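Local structure of potential RNA-dependent RNA polymerase (Human picobirnavirus, 5I62) at residues A[59-71]-A[395-407]. The protein catalyses RNA-templated synthesis of RNA from ribonucleoside triphosphates, and probably serves both transcription and genome replication of a double-stranded RNA virus. Sequence-based numbering, arbitrary orientation.
Sequences DTQWPTLMEFEDD and DCTYLRRWHHTDY
W402, on the middle strand of the three-stranded antiparallel sheet 395-398, 401-404 and 416-417, reaches across to helix 63-71, which runs nearly antiparallel to strand 401-404. Its CB sits over the centre of the F68 ring, 3.8 Å from F68 CD2, a CH-pi contact. With CG anti to the backbone N (chi1 171°), the indole extends along the helix. CD1 passes F68 CB, while W402 CG and CD2 lie against L65 CD1, which is 3.7 Å from W402 CD2. L65 CB lies over the six-membered ring in a second CH-pi contact. At the indole edge NE1 donates to T64 OG1 (3.0 Å), almost in the ring plane, with an N-H...O angle of 148°. Farthest out, CH2 meets W62 CE3 at 3.8 Å, the W402 edge turned toward the W62 face in an offset edge-to-face pair. W62 also receives the edge of Y407 on a face and directs its own edge at the face of H404. T64 OG1 in turn donates a hydrogen bond to D395 OD2 (2.8 Å), meeting it from above the carboxylate plane; D395 OD1 is hydrogen-bonded to Y390 OH. This directional chain beside the aromatic cluster gives the indole N-H an acceptor and fixes the T64 hydroxyl's rotation.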
ATOM      1  N   ASP A  59      -2.238 -17.277 -25.014  1.00 33.33           N
ATOM      2  CA  ASP A  59      -3.060 -18.240 -24.290  1.00 33.25           C
ATOM      3  C   ASP A  59      -2.560 -19.664 -24.465  1.00 38.14           C
ATOM      4  O   ASP A  59      -2.751 -20.505 -23.574  1.00 31.61           O
ATOM      5  CB  ASP A  59      -4.518 -18.178 -24.740  1.00 31.27           C
ATOM      6  CG  ASP A  59      -5.443 -18.913 -23.785  1.00 40.24           C
ATOM      7  OD1 ASP A  59      -5.186 -18.859 -22.567  1.00 43.93           O
ATOM      8  OD2 ASP A  59      -6.407 -19.571 -24.240  1.00 49.04           O
ATOM      9  N   THR A  60      -1.954 -19.966 -25.610  1.00 31.43           N
ATOM     10  CA  THR A  60      -1.528 -21.340 -25.831  1.00 40.25           C
ATOM     11  C   THR A  60      -0.327 -21.694 -24.961  1.00 37.47           C
ATOM     12  O   THR A  60      -0.326 -22.734 -24.301  1.00 35.20           O
ATOM     13  CB  THR A  60      -1.244 -21.573 -27.311  1.00 40.05           C
ATOM     14  OG1 THR A  60      -2.489 -21.589 -28.011  1.00 47.60           O
ATOM     15  CG2 THR A  60      -0.552 -22.913 -27.506  1.00 43.12           C
ATOM     16  N   GLN A  61       0.677 -20.829 -24.898  1.00 33.13           N
ATOM     17  CA  GLN A  61       1.846 -21.212 -24.126  1.00 33.81           C
ATOM     18  C   GLN A  61       1.706 -20.837 -22.646  1.00 34.29           C
ATOM     19  O   GLN A  61       2.268 -21.507 -21.772  1.00 30.52           O
ATOM     20  CB  GLN A  61       3.086 -20.585 -24.740  1.00 36.44           C
ATOM     21  CG  GLN A  61       4.326 -20.816 -23.903  1.00 40.34           C
ATOM     22  CD  GLN A  61       5.524 -20.185 -24.533  1.00 47.02           C
ATOM     23  OE1 GLN A  61       6.666 -20.587 -24.274  1.00 51.21           O
ATOM     24  NE2 GLN A  61       5.290 -19.183 -25.362  1.00 47.85           N
ATOM     25  N   TRP A  62       0.982 -19.768 -22.338  1.00 33.13           N
ATOM     26  CA  TRP A  62       0.845 -19.291 -20.960  1.00 30.76           C
ATOM     27  C   TRP A  62      -0.614 -19.094 -20.585  1.00 28.60           C
ATOM     28  O   TRP A  62      -1.046 -17.983 -20.280  1.00 26.07           O
ATOM     29  CB  TRP A  62       1.637 -18.006 -20.757  1.00 26.15           C
ATOM     30  CG  TRP A  62       3.078 -18.113 -21.125  1.00 29.76           C
ATOM     31  CD1 TRP A  62       3.706 -17.482 -22.155  1.00 27.30           C
ATOM     32  CD2 TRP A  62       4.079 -18.915 -20.475  1.00 26.79           C
ATOM     33  NE1 TRP A  62       5.031 -17.827 -22.184  1.00 30.94           N
ATOM     34  CE2 TRP A  62       5.288 -18.706 -21.165  1.00 30.31           C
ATOM     35  CE3 TRP A  62       4.068 -19.783 -19.377  1.00 30.00           C
ATOM     36  CZ2 TRP A  62       6.476 -19.329 -20.796  1.00 33.05           C
ATOM     37  CZ3 TRP A  62       5.250 -20.404 -19.010  1.00 24.78           C
ATOM     38  CH2 TRP A  62       6.437 -20.173 -19.719  1.00 27.80           C
ATOM     39  N   PRO A  63      -1.401 -20.174 -20.562  1.00 29.20           N
ATOM     40  CA  PRO A  63      -2.834 -20.024 -20.269  1.00 26.00           C
ATOM     41  C   PRO A  63      -3.136 -19.483 -18.877  1.00 27.75           C
ATOM     42  O   PRO A  63      -4.160 -18.811 -18.717  1.00 30.44           O
ATOM     43  CB  PRO A  63      -3.380 -21.448 -20.442  1.00 31.64           C
ATOM     44  CG  PRO A  63      -2.224 -22.324 -20.143  1.00 28.89           C
ATOM     45  CD  PRO A  63      -1.006 -21.592 -20.668  1.00 32.47           C
ATOM     46  N   THR A  64      -2.306 -19.759 -17.863  1.00 21.82           N
ATOM     47  CA  THR A  64      -2.581 -19.152 -16.567  1.00 25.64           C
ATOM     48  C   THR A  64      -2.232 -17.662 -16.555  1.00 23.69           C
ATOM     49  O   THR A  64      -2.787 -16.922 -15.738  1.00 22.98           O
ATOM     50  CB  THR A  64      -1.856 -19.885 -15.421  1.00 23.30           C
ATOM     51  OG1 THR A  64      -0.442 -19.654 -15.484  1.00 23.76           O
ATOM     52  CG2 THR A  64      -2.136 -21.389 -15.480  1.00 27.15           C
ATOM     53  N   LEU A  65      -1.330 -17.207 -17.433  1.00 21.34           N
ATOM     54  CA  LEU A  65      -1.119 -15.765 -17.581  1.00 20.74           C
ATOM     55  C   LEU A  65      -2.344 -15.107 -18.202  1.00 22.91           C
ATOM     56  O   LEU A  65      -2.726 -13.993 -17.817  1.00 21.52           O
ATOM     57  CB  LEU A  65       0.125 -15.472 -18.420  1.00 20.69           C
ATOM     58  CG  LEU A  65       0.412 -13.975 -18.652  1.00 23.20           C
ATOM     59  CD1 LEU A  65       0.528 -13.204 -17.335  1.00 18.18           C
ATOM     60  CD2 LEU A  65       1.655 -13.770 -19.479  1.00 26.25           C
ATOM     61  N   MET A  66      -2.977 -15.793 -19.161  1.00 22.86           N
ATOM     62  CA  MET A  66      -4.218 -15.294 -19.744  1.00 25.12           C
ATOM     63  C   MET A  66      -5.331 -15.239 -18.703  1.00 25.38           C
ATOM     64  O   MET A  66      -6.111 -14.279 -18.673  1.00 24.89           O
ATOM     65  CB  MET A  66      -4.629 -16.164 -20.935  1.00 28.90           C
ATOM     66  CG  MET A  66      -5.863 -15.675 -21.711  1.00 31.82           C
ATOM     67  SD  MET A  66      -5.698 -14.007 -22.419  1.00 43.27           S
ATOM     68  CE  MET A  66      -4.139 -14.142 -23.220  1.00 30.99           C
ATOM     69  N   GLU A  67      -5.422 -16.257 -17.839  1.00 22.88           N
ATOM     70  CA  GLU A  67      -6.409 -16.220 -16.759  1.00 24.54           C
ATOM     71  C   GLU A  67      -6.176 -15.034 -15.840  1.00 22.22           C
ATOM     72  O   GLU A  67      -7.129 -14.386 -15.401  1.00 23.74           O
ATOM     73  CB  GLU A  67      -6.365 -17.496 -15.929  1.00 27.88           C
ATOM     74  CG  GLU A  67      -6.849 -18.728 -16.624  1.00 33.07           C
ATOM     75  CD  GLU A  67      -6.119 -19.972 -16.120  1.00 39.07           C
ATOM     76  OE1 GLU A  67      -5.833 -20.879 -16.938  1.00 40.71           O
ATOM     77  OE2 GLU A  67      -5.794 -20.021 -14.907  1.00 42.65           O
ATOM     78  N   PHE A  68      -4.911 -14.778 -15.502  1.00 20.41           N
ATOM     79  CA  PHE A  68      -4.537 -13.635 -14.673  1.00 20.36           C
ATOM     80  C   PHE A  68      -4.958 -12.328 -15.332  1.00 21.12           C
ATOM     81  O   PHE A  68      -5.568 -11.466 -14.694  1.00 21.03           O
ATOM     82  CB  PHE A  68      -3.029 -13.706 -14.440  1.00 20.91           C
ATOM     83  CG  PHE A  68      -2.389 -12.447 -13.901  1.00 23.13           C
ATOM     84  CD1 PHE A  68      -2.401 -12.163 -12.547  1.00 21.73           C
ATOM     85  CD2 PHE A  68      -1.680 -11.611 -14.747  1.00 20.98           C
ATOM     86  CE1 PHE A  68      -1.756 -11.033 -12.051  1.00 19.54           C
ATOM     87  CE2 PHE A  68      -1.036 -10.482 -14.256  1.00 21.83           C
ATOM     88  CZ  PHE A  68      -1.077 -10.202 -12.896  1.00 16.51           C
ATOM     89  N   GLU A  69      -4.673 -12.193 -16.627  1.00 20.92           N
ATOM     90  CA  GLU A  69      -5.068 -11.009 -17.379  1.00 21.03           C
ATOM     91  C   GLU A  69      -6.588 -10.863 -17.440  1.00 25.70           C
ATOM     92  O   GLU A  69      -7.121  -9.764 -17.239  1.00 21.70           O
ATOM     93  CB  GLU A  69      -4.482 -11.077 -18.789  1.00 23.96           C
ATOM     94  CG  GLU A  69      -2.972 -10.854 -18.876  1.00 21.35           C
ATOM     95  CD  GLU A  69      -2.621  -9.388 -19.108  1.00 23.90           C
ATOM     96  OE1 GLU A  69      -3.484  -8.527 -18.820  1.00 24.36           O
ATOM     97  OE2 GLU A  69      -1.491  -9.100 -19.576  1.00 22.45           O
ATOM     98  N   ASP A  70      -7.299 -11.958 -17.752  1.00 21.41           N
ATOM     99  CA  ASP A  70      -8.759 -11.954 -17.776  1.00 21.22           C
ATOM    100  C   ASP A  70      -9.345 -11.538 -16.433  1.00 26.80           C
ATOM    101  O   ASP A  70     -10.320 -10.776 -16.375  1.00 28.13           O
ATOM    102  CB  ASP A  70      -9.294 -13.337 -18.149  1.00 27.38           C
ATOM    103  CG  ASP A  70      -9.272 -13.603 -19.641  1.00 37.21           C
ATOM    104  OD1 ASP A  70      -9.015 -12.660 -20.418  1.00 39.80           O
ATOM    105  OD2 ASP A  70      -9.529 -14.761 -20.037  1.00 35.53           O
ATOM    106  N   ASP A  71      -8.787 -12.070 -15.344  1.00 22.44           N
ATOM    107  CA  ASP A  71      -9.219 -11.677 -14.006  1.00 24.13           C
ATOM    108  C   ASP A  71      -9.099 -10.164 -13.790  1.00 25.54           C
ATOM    109  O   ASP A  71     -10.038  -9.520 -13.310  1.00 23.92           O
ATOM    110  CB  ASP A  71      -8.405 -12.437 -12.965  1.00 26.26           C
ATOM    111  CG  ASP A  71      -8.772 -12.063 -11.553  1.00 36.85           C
ATOM    112  OD1 ASP A  71      -9.900 -12.373 -11.113  1.00 42.01           O
ATOM    113  OD2 ASP A  71      -7.930 -11.439 -10.879  1.00 42.20           O
ATOM    114  N   ASP A 395       2.565 -21.889 -10.495  1.00 20.16           N
ATOM    115  CA  ASP A 395       2.570 -20.439 -10.639  1.00 21.99           C
ATOM    116  C   ASP A 395       1.989 -19.792  -9.388  1.00 22.34           C
ATOM    117  O   ASP A 395       1.489 -20.465  -8.488  1.00 21.24           O
ATOM    118  CB  ASP A 395       1.845 -20.024 -11.931  1.00 20.13           C
ATOM    119  CG  ASP A 395       0.364 -20.384 -11.934  1.00 26.17           C
ATOM    120  OD1 ASP A 395      -0.338 -20.158 -10.927  1.00 25.30           O
ATOM    121  OD2 ASP A 395      -0.102 -20.906 -12.970  1.00 29.80           O
ATOM    122  N   CYS A 396       2.066 -18.462  -9.343  1.00 20.68           N
ATOM    123  CA  CYS A 396       1.521 -17.729  -8.211  1.00 19.87           C
ATOM    124  C   CYS A 396       1.286 -16.287  -8.629  1.00 21.33           C
ATOM    125  O   CYS A 396       1.784 -15.828  -9.657  1.00 18.32           O
ATOM    126  CB  CYS A 396       2.452 -17.799  -6.988  1.00 17.71           C
ATOM    127  SG  CYS A 396       4.073 -17.036  -7.264  1.00 24.14           S
ATOM    128  N   THR A 397       0.500 -15.589  -7.829  1.00 17.96           N
ATOM    129  CA  THR A 397       0.329 -14.155  -7.989  1.00 19.40           C
ATOM    130  C   THR A 397       0.676 -13.509  -6.665  1.00 19.94           C
ATOM    131  O   THR A 397       0.300 -14.019  -5.607  1.00 24.44           O
ATOM    132  CB  THR A 397      -1.099 -13.788  -8.418  1.00 22.81           C
ATOM    133  OG1 THR A 397      -2.022 -14.311  -7.454  1.00 31.02           O
ATOM    134  CG2 THR A 397      -1.422 -14.387  -9.780  1.00 21.48           C
ATOM    135  N   TYR A 398       1.416 -12.412  -6.727  1.00 17.71           N
ATOM    136  CA  TYR A 398       1.874 -11.711  -5.539  1.00 17.24           C
ATOM    137  C   TYR A 398       2.085 -10.268  -5.952  1.00 19.17           C
ATOM    138  O   TYR A 398       2.744 -10.021  -6.963  1.00 17.12           O
ATOM    139  CB  TYR A 398       3.175 -12.327  -4.998  1.00 14.78           C
ATOM    140  CG  TYR A 398       3.724 -11.671  -3.756  1.00 14.87           C
ATOM    141  CD1 TYR A 398       2.931 -11.498  -2.626  1.00 19.03           C
ATOM    142  CD2 TYR A 398       5.040 -11.217  -3.709  1.00 15.65           C
ATOM    143  CE1 TYR A 398       3.438 -10.901  -1.484  1.00 16.93           C
ATOM    144  CE2 TYR A 398       5.556 -10.618  -2.563  1.00 17.57           C
ATOM    145  CZ  TYR A 398       4.743 -10.460  -1.455  1.00 16.88           C
ATOM    146  OH  TYR A 398       5.248  -9.872  -0.309  1.00 15.87           O
ATOM    147  N   LEU A 399       1.481  -9.340  -5.205  1.00 18.61           N
ATOM    148  CA  LEU A 399       1.552  -7.896  -5.485  1.00 18.05           C
ATOM    149  C   LEU A 399       1.057  -7.584  -6.894  1.00 18.45           C
ATOM    150  O   LEU A 399       1.611  -6.732  -7.587  1.00 17.49           O
ATOM    151  CB  LEU A 399       2.969  -7.355  -5.276  1.00 18.52           C
ATOM    152  CG  LEU A 399       3.573  -7.627  -3.894  1.00 19.82           C
ATOM    153  CD1 LEU A 399       4.972  -7.008  -3.787  1.00 23.22           C
ATOM    154  CD2 LEU A 399       2.660  -7.121  -2.771  1.00 20.93           C
ATOM    155  N   ARG A 400       0.011  -8.299  -7.317  1.00 16.71           N
ATOM    156  CA  ARG A 400      -0.601  -8.159  -8.639  1.00 19.96           C
ATOM    157  C   ARG A 400       0.380  -8.435  -9.782  1.00 19.90           C
ATOM    158  O   ARG A 400       0.218  -7.913 -10.891  1.00 18.90           O
ATOM    159  CB  ARG A 400      -1.255  -6.786  -8.808  1.00 25.46           C
ATOM    160  CG  ARG A 400      -2.497  -6.611  -7.928  1.00 27.53           C
ATOM    161  CD  ARG A 400      -3.183  -5.277  -8.208  1.00 42.89           C
ATOM    162  NE  ARG A 400      -3.814  -4.694  -7.022  1.00 47.67           N
ATOM    163  CZ  ARG A 400      -4.941  -5.140  -6.474  1.00 51.43           C
ATOM    164  NH1 ARG A 400      -5.575  -6.190  -6.996  1.00 51.11           N
ATOM    165  NH2 ARG A 400      -5.436  -4.539  -5.397  1.00 52.61           N
ATOM    166  N   ARG A 401       1.377  -9.290  -9.536  1.00 15.89           N
ATOM    167  CA  ARG A 401       2.244  -9.805 -10.588  1.00 15.72           C
ATOM    168  C   ARG A 401       2.140 -11.326 -10.639  1.00 18.10           C
ATOM    169  O   ARG A 401       2.096 -11.990  -9.598  1.00 17.16           O
ATOM    170  CB  ARG A 401       3.712  -9.443 -10.371  1.00 18.81           C
ATOM    171  CG  ARG A 401       4.131  -8.099 -10.902  1.00 21.78           C
ATOM    172  CD  ARG A 401       3.907  -7.079  -9.857  1.00 21.14           C
ATOM    173  NE  ARG A 401       4.451  -5.765 -10.205  1.00 25.00           N
ATOM    174  CZ  ARG A 401       4.068  -4.657  -9.588  1.00 30.98           C
ATOM    175  NH1 ARG A 401       3.136  -4.743  -8.643  1.00 25.43           N
ATOM    176  NH2 ARG A 401       4.590  -3.476  -9.915  1.00 31.57           N
ATOM    177  N   TRP A 402       2.150 -11.864 -11.854  1.00 17.21           N
ATOM    178  CA  TRP A 402       2.105 -13.301 -12.103  1.00 16.18           C
ATOM    179  C   TRP A 402       3.522 -13.830 -12.247  1.00 16.29           C
ATOM    180  O   TRP A 402       4.375 -13.191 -12.864  1.00 17.82           O
ATOM    181  CB  TRP A 402       1.300 -13.557 -13.371  1.00 16.44           C
ATOM    182  CG  TRP A 402       1.269 -14.936 -13.949  1.00 20.74           C
ATOM    183  CD1 TRP A 402       0.324 -15.887 -13.729  1.00 19.95           C
ATOM    184  CD2 TRP A 402       2.168 -15.482 -14.927  1.00 17.61           C
ATOM    185  NE1 TRP A 402       0.586 -16.999 -14.487  1.00 20.98           N
ATOM    186  CE2 TRP A 402       1.716 -16.778 -15.227  1.00 21.27           C
ATOM    187  CE3 TRP A 402       3.316 -14.999 -15.565  1.00 19.45           C
ATOM    188  CZ2 TRP A 402       2.370 -17.607 -16.137  1.00 21.75           C
ATOM    189  CZ3 TRP A 402       3.970 -15.823 -16.466  1.00 21.30           C
ATOM    190  CH2 TRP A 402       3.482 -17.110 -16.752  1.00 21.77           C
ATOM    191  N   HIS A 403       3.779 -14.981 -11.642  1.00 19.63           N
ATOM    192  CA  HIS A 403       5.054 -15.672 -11.785  1.00 19.98           C
ATOM    193  C   HIS A 403       4.778 -17.131 -12.121  1.00 19.22           C
ATOM    194  O   HIS A 403       3.775 -17.699 -11.695  1.00 19.89           O
ATOM    195  CB  HIS A 403       5.905 -15.618 -10.513  1.00 19.56           C
ATOM    196  CG  HIS A 403       6.055 -14.256  -9.906  1.00 17.91           C
ATOM    197  ND1 HIS A 403       7.241 -13.558  -9.946  1.00 17.21           N
ATOM    198  CD2 HIS A 403       5.197 -13.495  -9.188  1.00 17.03           C
ATOM    199  CE1 HIS A 403       7.102 -12.414  -9.300  1.00 17.09           C
ATOM    200  NE2 HIS A 403       5.866 -12.344  -8.842  1.00 17.62           N
ATOM    201  N   HIS A 404       5.693 -17.739 -12.866  1.00 22.15           N
ATOM    202  CA  HIS A 404       5.541 -19.125 -13.258  1.00 20.29           C
ATOM    203  C   HIS A 404       6.898 -19.805 -13.225  1.00 20.06           C
ATOM    204  O   HIS A 404       7.890 -19.237 -13.693  1.00 19.94           O
ATOM    205  CB  HIS A 404       4.925 -19.229 -14.653  1.00 22.81           C
ATOM    206  CG  HIS A 404       4.417 -20.592 -14.987  1.00 24.54           C
ATOM    207  ND1 HIS A 404       5.256 -21.662 -15.194  1.00 23.57           N
ATOM    208  CD2 HIS A 404       3.158 -21.060 -15.162  1.00 24.15           C
ATOM    209  CE1 HIS A 404       4.537 -22.735 -15.473  1.00 24.52           C
ATOM    210  NE2 HIS A 404       3.261 -22.395 -15.462  1.00 26.84           N
ATOM    211  N   THR A 405       6.933 -21.022 -12.676  1.00 21.39           N
ATOM    212  CA  THR A 405       8.210 -21.712 -12.522  1.00 24.15           C
ATOM    213  C   THR A 405       8.907 -21.921 -13.868  1.00 21.30           C
ATOM    214  O   THR A 405      10.142 -21.961 -13.928  1.00 25.14           O
ATOM    215  CB  THR A 405       8.016 -23.042 -11.776  1.00 24.53           C
ATOM    216  OG1 THR A 405       9.295 -23.567 -11.410  1.00 24.09           O
ATOM    217  CG2 THR A 405       7.246 -24.079 -12.626  1.00 23.57           C
ATOM    218  N   ASP A 406       8.142 -22.015 -14.963  1.00 21.91           N
ATOM    219  CA  ASP A 406       8.714 -22.168 -16.301  1.00 21.02           C
ATOM    220  C   ASP A 406       8.973 -20.840 -17.013  1.00 27.28           C
ATOM    221  O   ASP A 406       9.461 -20.851 -18.148  1.00 24.41           O
ATOM    222  CB  ASP A 406       7.806 -23.038 -17.170  1.00 24.86           C
ATOM    223  CG  ASP A 406       7.642 -24.440 -16.615  1.00 25.75           C
ATOM    224  OD1 ASP A 406       8.612 -24.944 -16.005  1.00 28.93           O
ATOM    225  OD2 ASP A 406       6.564 -25.039 -16.787  1.00 26.68           O
ATOM    226  N   TYR A 407       8.656 -19.708 -16.392  1.00 22.10           N
ATOM    227  CA  TYR A 407       8.821 -18.393 -17.014  1.00 21.02           C
ATOM    228  C   TYR A 407       9.963 -17.680 -16.301  1.00 23.58           C
ATOM    229  O   TYR A 407       9.749 -16.935 -15.345  1.00 22.72           O
ATOM    230  CB  TYR A 407       7.538 -17.582 -16.948  1.00 20.98           C
ATOM    231  CG  TYR A 407       7.582 -16.338 -17.813  1.00 23.34           C
ATOM    232  CD1 TYR A 407       8.104 -15.145 -17.329  1.00 20.78           C
ATOM    233  CD2 TYR A 407       7.107 -16.366 -19.117  1.00 24.81           C
ATOM    234  CE1 TYR A 407       8.152 -13.997 -18.130  1.00 23.93           C
ATOM    235  CE2 TYR A 407       7.146 -15.235 -19.924  1.00 29.83           C
ATOM    236  CZ  TYR A 407       7.673 -14.057 -19.425  1.00 27.32           C
ATOM    237  OH  TYR A 407       7.708 -12.943 -20.225  1.00 26.93           O
TER